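PDB 6S5X: group B streptococcal R4 surface protein from Streptococcus agalactiae, which is anchored to the bacterial cell wall as a repeat-built surface protein implicated in infection, this chain being its most N-terminal Rib domain, with an immunoglobulin-like fold. Local coordinates for residues P35-T47 with K57-S69. Numbering follows the deposited sequence.
Sequences PDLPKGTTVAFET and KPAKVVVTYPDGS
Val63 sits at the apolar centre. With chi1 at -179°, Val63 CG1 is anti to the backbone N, which turns this methyl toward Thr41 and Leu37 and puts CG2 beside Val43. Thr41 CG2 presses on Val63 CG1 at 3.5 Å, tighter than usual for two carbons. Leu37 comes tip to tip, with CD1 on the same methyl. Further along this face, Val61 CG1 touches Val43 CB, and Val61 CG2 meets the Phe45 ring at CE1, 3.9 Å away. Ala59 CB comes to CD1 from the opposite side of the ring plane, so the CD1-CE1 side lies between the two residues.

At the other end, Pro38 CD meets the Tyr65 ring at its edge, 3.8 Å from CD1. Tyr65 OH is hydrogen-bonded to Asp71, which binds the sodium ion, as do Ala7 and Asn10. Thr41 N closes the type II turn 38-41 on Pro38 O, and Thr41 OG1 adds a second bond to that oxygen from the same face, at 2.7 Å.

Thr42 with Thr64 and Ala44 with Val62 are antiparallel hydrogen-bonded pairs, and Glu46 N bonds to Lys60 O (2.8 Å). Thr42 OG1 lies 3.4 Å from Thr64 CB. A water donates to Gly40 O and Thr64 O where strand 55-64 ends and strand 42-45 begins. Glu46 OE1 lies along Lys60 CD at 3.5 Å, but the ammonium forms its salt bridge with Asp74.

The backbone ladder thus fixes edge strand 42-45 on 55-64. Apolar side chains line the Val43 face, while on the Thr42 face a single water ties the two threonine hydroxyls to the Val62 carbonyl.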
ATOM      1  N   PRO A  35       5.645  10.259   2.345  1.00 16.65           N
ATOM      2  CA  PRO A  35       5.887  11.601   2.922  1.00 17.32           C
ATOM      3  C   PRO A  35       5.058  12.700   2.291  1.00 16.81           C
ATOM      4  O   PRO A  35       4.817  13.730   2.932  1.00 20.73           O
ATOM      5  CB  PRO A  35       7.381  11.827   2.652  1.00 24.55           C
ATOM      6  CG  PRO A  35       7.969  10.445   2.578  1.00 27.15           C
ATOM      7  CD  PRO A  35       6.898   9.652   1.865  1.00 17.04           C
ATOM      8  N   ASP A  36       4.616  12.523   1.051  1.00 11.37           N
ATOM      9  CA  ASP A  36       3.820  13.531   0.368  1.00 16.44           C
ATOM     10  C   ASP A  36       2.345  13.421   0.689  1.00 20.88           C
ATOM     11  O   ASP A  36       1.580  14.298   0.276  1.00 14.31           O
ATOM     12  CB  ASP A  36       3.963  13.426  -1.152  1.00 14.30           C
ATOM     13  CG  ASP A  36       5.367  13.738  -1.644  1.00 90.36           C
ATOM     14  OD1 ASP A  36       6.054  14.597  -1.049  1.00 34.59           O
ATOM     15  OD2 ASP A  36       5.761  13.131  -2.662  1.00 72.38           O
ATOM     16  N   LEU A  37       1.934  12.395   1.426  1.00  8.41           N
ATOM     17  CA  LEU A  37       0.541  12.283   1.813  1.00  9.07           C
ATOM     18  C   LEU A  37       0.313  13.037   3.123  1.00 11.72           C
ATOM     19  O   LEU A  37       1.260  13.326   3.856  1.00 12.77           O
ATOM     20  CB  LEU A  37       0.164  10.815   1.962  1.00  9.38           C
ATOM     21  CG  LEU A  37       0.472   9.927   0.771  1.00 10.01           C
ATOM     22  CD1 LEU A  37       0.045   8.493   1.077  1.00 11.30           C
ATOM     23  CD2 LEU A  37      -0.198  10.461  -0.491  1.00 11.27           C
ATOM     24  N   PRO A  38      -0.922  13.416   3.442  1.00  9.44           N
ATOM     25  CA  PRO A  38      -1.153  14.151   4.691  1.00  8.24           C
ATOM     26  C   PRO A  38      -0.618  13.443   5.925  1.00  9.00           C
ATOM     27  O   PRO A  38      -0.676  12.218   6.038  1.00  9.38           O
ATOM     28  CB  PRO A  38      -2.678  14.268   4.746  1.00  8.84           C
ATOM     29  CG  PRO A  38      -3.074  14.274   3.270  1.00 11.00           C
ATOM     30  CD  PRO A  38      -2.166  13.245   2.676  1.00 10.38           C
ATOM     31  N   LYS A  39      -0.073  14.234   6.850  0.54 10.01           N
ATOM     32  CA  LYS A  39       0.239  13.720   8.175  0.54 10.84           C
ATOM     33  C   LYS A  39      -0.980  12.978   8.704  0.54  8.48           C
ATOM     34  O   LYS A  39      -2.119  13.428   8.541  0.54  9.21           O
ATOM     35  CB  LYS A  39       0.624  14.867   9.115  0.54 35.73           C
ATOM     36  CG  LYS A  39       1.556  14.492  10.254  0.54 24.55           C
ATOM     37  CD  LYS A  39       2.061  15.757  10.937  0.54 35.64           C
ATOM     38  CE  LYS A  39       2.155  15.616  12.453  0.54 53.29           C
ATOM     39  NZ  LYS A  39       3.420  14.978  12.895  0.54 37.09           N
ATOM     40  N   GLY A  40      -0.741  11.826   9.310  1.00  8.46           N
ATOM     41  CA  GLY A  40      -1.814  11.022   9.869  1.00  9.71           C
ATOM     42  C   GLY A  40      -2.467  10.033   8.924  1.00 11.39           C
ATOM     43  O   GLY A  40      -3.298   9.221   9.370  1.00  8.75           O
ATOM     44  N   THR A  41      -2.123  10.066   7.647  1.00  8.89           N
ATOM     45  CA  THR A  41      -2.595   9.054   6.708  1.00  7.48           C
ATOM     46  C   THR A  41      -2.078   7.682   7.129  1.00  9.46           C
ATOM     47  O   THR A  41      -0.915   7.543   7.523  1.00  7.72           O
ATOM     48  CB  THR A  41      -2.094   9.379   5.290  1.00  7.47           C
ATOM     49  OG1 THR A  41      -2.567  10.668   4.868  1.00  7.47           O
ATOM     50  CG2 THR A  41      -2.569   8.337   4.330  1.00  8.08           C
ATOM     51  N   THR A  42      -2.941   6.663   7.040  1.00  7.35           N
ATOM     52  CA  THR A  42      -2.585   5.277   7.322  1.00  7.40           C
ATOM     53  C   THR A  42      -2.594   4.466   6.035  1.00  9.06           C
ATOM     54  O   THR A  42      -3.306   4.788   5.080  1.00 10.54           O
ATOM     55  CB  THR A  42      -3.549   4.635   8.323  1.00 10.65           C
ATOM     56  OG1 THR A  42      -4.842   4.503   7.725  1.00 13.86           O
ATOM     57  CG2 THR A  42      -3.634   5.470   9.577  1.00  8.40           C
ATOM     58  N   VAL A  43      -1.785   3.409   6.022  1.00  7.27           N
ATOM     59  CA  VAL A  43      -1.737   2.480   4.909  1.00  7.13           C
ATOM     60  C   VAL A  43      -1.828   1.062   5.468  1.00 11.53           C
ATOM     61  O   VAL A  43      -1.304   0.766   6.552  1.00  8.96           O
ATOM     62  CB  VAL A  43      -0.469   2.660   4.050  1.00  8.52           C
ATOM     63  CG1 VAL A  43      -0.437   4.027   3.409  1.00 14.05           C
ATOM     64  CG2 VAL A  43       0.735   2.465   4.880  1.00 11.90           C
ATOM     65  N   ALA A  44      -2.567   0.210   4.770  1.00  7.81           N
ATOM     66  CA  ALA A  44      -2.713  -1.173   5.175  1.00  9.61           C
ATOM     67  C   ALA A  44      -2.935  -2.025   3.949  1.00 11.58           C
ATOM     68  O   ALA A  44      -3.536  -1.578   2.968  1.00  8.20           O
ATOM     69  CB  ALA A  44      -3.885  -1.335   6.151  1.00 13.05           C
ATOM     70  N   PHE A  45      -2.486  -3.273   4.015  1.00  7.39           N
ATOM     71  CA  PHE A  45      -2.884  -4.199   2.965  1.00  7.36           C
ATOM     72  C   PHE A  45      -4.366  -4.523   3.111  1.00  7.74           C
ATOM     73  O   PHE A  45      -4.881  -4.652   4.216  1.00 11.18           O
ATOM     74  CB  PHE A  45      -2.063  -5.483   3.013  1.00  8.41           C
ATOM     75  CG  PHE A  45      -0.667  -5.314   2.518  1.00  7.52           C
ATOM     76  CD1 PHE A  45      -0.416  -4.944   1.218  1.00  7.79           C
ATOM     77  CD2 PHE A  45       0.391  -5.512   3.370  1.00  8.83           C
ATOM     78  CE1 PHE A  45       0.873  -4.791   0.753  1.00 10.69           C
ATOM     79  CE2 PHE A  45       1.693  -5.379   2.913  1.00  9.70           C
ATOM     80  CZ  PHE A  45       1.927  -5.003   1.607  1.00  7.59           C
ATOM     81  N   GLU A  46      -5.072  -4.623   1.988  1.00  7.19           N
ATOM     82  CA  GLU A  46      -6.485  -4.972   2.083  1.00  9.67           C
ATOM     83  C   GLU A  46      -6.644  -6.356   2.692  1.00 16.20           C
ATOM     84  O   GLU A  46      -7.579  -6.619   3.460  1.00 11.90           O
ATOM     85  CB  GLU A  46      -7.141  -4.903   0.714  1.00 11.17           C
ATOM     86  CG  GLU A  46      -8.644  -5.090   0.788  1.00 20.60           C
ATOM     87  CD  GLU A  46      -9.326  -4.942  -0.558  1.00 57.82           C
ATOM     88  OE1 GLU A  46      -9.017  -5.731  -1.470  1.00 37.66           O
ATOM     89  OE2 GLU A  46     -10.171  -4.031  -0.699  1.00 58.23           O
ATOM     90  N   THR A  47      -5.756  -7.272   2.312  1.00 11.53           N
ATOM     91  CA  THR A  47      -5.752  -8.653   2.746  1.00 16.03           C
ATOM     92  C   THR A  47      -4.319  -9.058   3.054  1.00  9.29           C
ATOM     93  O   THR A  47      -3.396  -8.596   2.380  1.00 12.68           O
ATOM     94  CB  THR A  47      -6.318  -9.518   1.614  1.00 20.22           C
ATOM     95  OG1 THR A  47      -7.680  -9.136   1.394  1.00 27.60           O
ATOM     96  CG2 THR A  47      -6.238 -10.958   1.982  1.00 25.07           C
ATOM     97  N   LYS A  57       2.896 -11.921  -5.952  1.00 11.73           N
ATOM     98  CA  LYS A  57       1.633 -11.903  -5.252  1.00 11.28           C
ATOM     99  C   LYS A  57       0.964 -10.557  -5.476  1.00 16.54           C
ATOM    100  O   LYS A  57       1.502  -9.538  -5.022  1.00 17.07           O
ATOM    101  CB  LYS A  57       1.855 -12.126  -3.753  1.00 12.24           C
ATOM    102  CG  LYS A  57       2.817 -13.265  -3.390  1.00 13.51           C
ATOM    103  CD  LYS A  57       2.359 -14.588  -3.886  1.00 14.27           C
ATOM    104  CE  LYS A  57       3.406 -15.651  -3.498  1.00 20.51           C
ATOM    105  NZ  LYS A  57       2.918 -17.033  -3.472  1.00 21.40           N
ATOM    106  N   PRO A  58      -0.206 -10.489  -6.110  1.00 13.82           N
ATOM    107  CA  PRO A  58      -0.901  -9.203  -6.195  1.00 11.05           C
ATOM    108  C   PRO A  58      -1.482  -8.843  -4.853  1.00 16.36           C
ATOM    109  O   PRO A  58      -1.937  -9.713  -4.100  1.00 13.22           O
ATOM    110  CB  PRO A  58      -1.996  -9.441  -7.232  1.00 17.42           C
ATOM    111  CG  PRO A  58      -2.255 -10.929  -7.165  1.00 28.42           C
ATOM    112  CD  PRO A  58      -0.937 -11.564  -6.809  1.00 18.09           C
ATOM    113  N   ALA A  59      -1.455  -7.544  -4.555  1.00 12.00           N
ATOM    114  CA  ALA A  59      -1.946  -7.033  -3.292  1.00  8.51           C
ATOM    115  C   ALA A  59      -2.548  -5.662  -3.532  1.00  8.73           C
ATOM    116  O   ALA A  59      -2.298  -5.033  -4.562  1.00 13.11           O
ATOM    117  CB  ALA A  59      -0.833  -6.953  -2.254  1.00 12.55           C
ATOM    118  N   LYS A  60      -3.334  -5.195  -2.564  1.00  9.39           N
ATOM    119  CA  LYS A  60      -3.908  -3.855  -2.632  1.00 11.01           C
ATOM    120  C   LYS A  60      -3.574  -3.117  -1.348  1.00 12.90           C
ATOM    121  O   LYS A  60      -3.759  -3.666  -0.254  1.00 11.62           O
ATOM    122  CB  LYS A  60      -5.429  -3.905  -2.837  1.00 14.82           C
ATOM    123  CG  LYS A  60      -5.891  -4.528  -4.153  1.00 32.89           C
ATOM    124  CD  LYS A  60      -7.411  -4.482  -4.264  1.00 76.86           C
ATOM    125  CE  LYS A  60      -7.943  -3.052  -4.326  1.00 86.08           C
ATOM    126  NZ  LYS A  60      -7.466  -2.318  -5.539  1.00 94.58           N
ATOM    127  N   VAL A  61      -3.062  -1.895  -1.465  1.00 10.01           N
ATOM    128  CA  VAL A  61      -2.826  -1.043  -0.302  1.00  7.23           C
ATOM    129  C   VAL A  61      -3.985  -0.052  -0.208  1.00  7.01           C
ATOM    130  O   VAL A  61      -4.296   0.651  -1.178  1.00  9.72           O
ATOM    131  CB  VAL A  61      -1.477  -0.317  -0.382  1.00  8.10           C
ATOM    132  CG1 VAL A  61      -1.296   0.579   0.809  1.00  9.91           C
ATOM    133  CG2 VAL A  61      -0.332  -1.312  -0.462  1.00 12.09           C
ATOM    134  N   VAL A  62      -4.639  -0.042   0.943  1.00  6.96           N
ATOM    135  CA  VAL A  62      -5.688   0.919   1.257  1.00  7.22           C
ATOM    136  C   VAL A  62      -5.060   2.078   2.020  1.00 13.02           C
ATOM    137  O   VAL A  62      -4.446   1.889   3.075  1.00  6.56           O
ATOM    138  CB  VAL A  62      -6.820   0.277   2.070  1.00 11.41           C
ATOM    139  CG1 VAL A  62      -7.883   1.314   2.353  1.00 11.65           C
ATOM    140  CG2 VAL A  62      -7.415  -0.871   1.314  1.00 19.26           C
ATOM    141  N   VAL A  63      -5.206   3.262   1.465  1.00  7.08           N
ATOM    142  CA  VAL A  63      -4.656   4.504   1.992  1.00  8.20           C
ATOM    143  C   VAL A  63      -5.825   5.280   2.573  1.00  7.43           C
ATOM    144  O   VAL A  63      -6.750   5.648   1.841  1.00  7.61           O
ATOM    145  CB  VAL A  63      -3.956   5.311   0.892  1.00  8.99           C
ATOM    146  CG1 VAL A  63      -3.362   6.611   1.449  1.00 13.85           C
ATOM    147  CG2 VAL A  63      -2.912   4.489   0.200  1.00 10.50           C
ATOM    148  N   THR A  64      -5.826   5.486   3.887  1.00  6.35           N
ATOM    149  CA  THR A  64      -6.943   6.131   4.571  1.00  7.93           C
ATOM    150  C   THR A  64      -6.492   7.485   5.091  1.00  9.72           C
ATOM    151  O   THR A  64      -5.602   7.569   5.937  1.00  6.35           O
ATOM    152  CB  THR A  64      -7.487   5.273   5.712  1.00  7.89           C
ATOM    153  OG1 THR A  64      -7.882   3.989   5.205  1.00  9.90           O
ATOM    154  CG2 THR A  64      -8.721   5.964   6.316  1.00 10.59           C
ATOM    155  N   TYR A  65      -7.105   8.528   4.598  1.00  6.98           N
ATOM    156  CA  TYR A  65      -6.745   9.884   4.976  1.00  6.95           C
ATOM    157  C   TYR A  65      -7.465  10.297   6.264  1.00  7.03           C
ATOM    158  O   TYR A  65      -8.476   9.700   6.655  1.00  7.20           O
ATOM    159  CB  TYR A  65      -7.100  10.852   3.834  1.00  7.24           C
ATOM    160  CG  TYR A  65      -6.368  10.521   2.553  1.00  7.37           C
ATOM    161  CD1 TYR A  65      -5.019  10.824   2.407  1.00 11.51           C
ATOM    162  CD2 TYR A  65      -7.003   9.862   1.507  1.00  7.68           C
ATOM    163  CE1 TYR A  65      -4.337  10.488   1.242  1.00 12.03           C
ATOM    164  CE2 TYR A  65      -6.346   9.538   0.365  1.00  9.22           C
ATOM    165  CZ  TYR A  65      -5.003   9.847   0.222  1.00 10.10           C
ATOM    166  OH  TYR A  65      -4.351   9.493  -0.943  1.00 10.17           O
ATOM    167  N   PRO A  66      -6.973  11.347   6.932  1.00  8.39           N
ATOM    168  CA  PRO A  66      -7.565  11.751   8.222  1.00  9.37           C
ATOM    169  C   PRO A  66      -9.018  12.162   8.141  1.00 12.06           C
ATOM    170  O   PRO A  66      -9.719  12.092   9.160  1.00 12.42           O
ATOM    171  CB  PRO A  66      -6.686  12.943   8.660  1.00 11.73           C
ATOM    172  CG  PRO A  66      -5.368  12.681   8.018  1.00 11.77           C
ATOM    173  CD  PRO A  66      -5.714  12.061   6.659  1.00  7.09           C
ATOM    174  N   ASP A  67      -9.496  12.596   6.987  1.00  7.87           N
ATOM    175  CA  ASP A  67     -10.905  12.952   6.848  1.00  7.90           C
ATOM    176  C   ASP A  67     -11.793  11.765   6.511  1.00  8.16           C
ATOM    177  O   ASP A  67     -13.010  11.935   6.356  1.00 10.14           O
ATOM    178  CB  ASP A  67     -11.086  14.066   5.803  1.00  8.23           C
ATOM    179  CG  ASP A  67     -10.762  13.653   4.387  1.00 11.66           C
ATOM    180  OD1 ASP A  67     -10.440  12.477   4.138  1.00  9.14           O
ATOM    181  OD2 ASP A  67     -10.826  14.543   3.495  1.00 11.10           O
ATOM    182  N   GLY A  68     -11.220  10.570   6.427  1.00  7.98           N
ATOM    183  CA  GLY A  68     -11.985   9.371   6.162  1.00  8.60           C
ATOM    184  C   GLY A  68     -12.031   8.943   4.711  1.00  9.60           C
ATOM    185  O   GLY A  68     -12.381   7.782   4.440  1.00 11.61           O
ATOM    186  N   SER A  69     -11.652   9.814   3.783  1.00  8.51           N
ATOM    187  CA  SER A  69     -11.581   9.417   2.394  1.00  8.84           C
ATOM    188  C   SER A  69     -10.420   8.438   2.209  1.00  8.45           C
ATOM    189  O   SER A  69      -9.528   8.334   3.048  1.00  7.90           O
ATOM    190  CB  SER A  69     -11.420  10.629   1.488  1.00  9.07           C
ATOM    191  OG  SER A  69     -10.238  11.358   1.748  1.00  8.57           O
TER
HETATM  192  O   HOH W   1      -5.915   8.684   8.637  1.00  9.12           O
HETATM  193  O   HOH W   2      -5.457   2.557   5.602  1.00 12.95           O
HETATM  194  O   HOH W   3      -4.261  -7.008  -0.570  1.00 15.72           O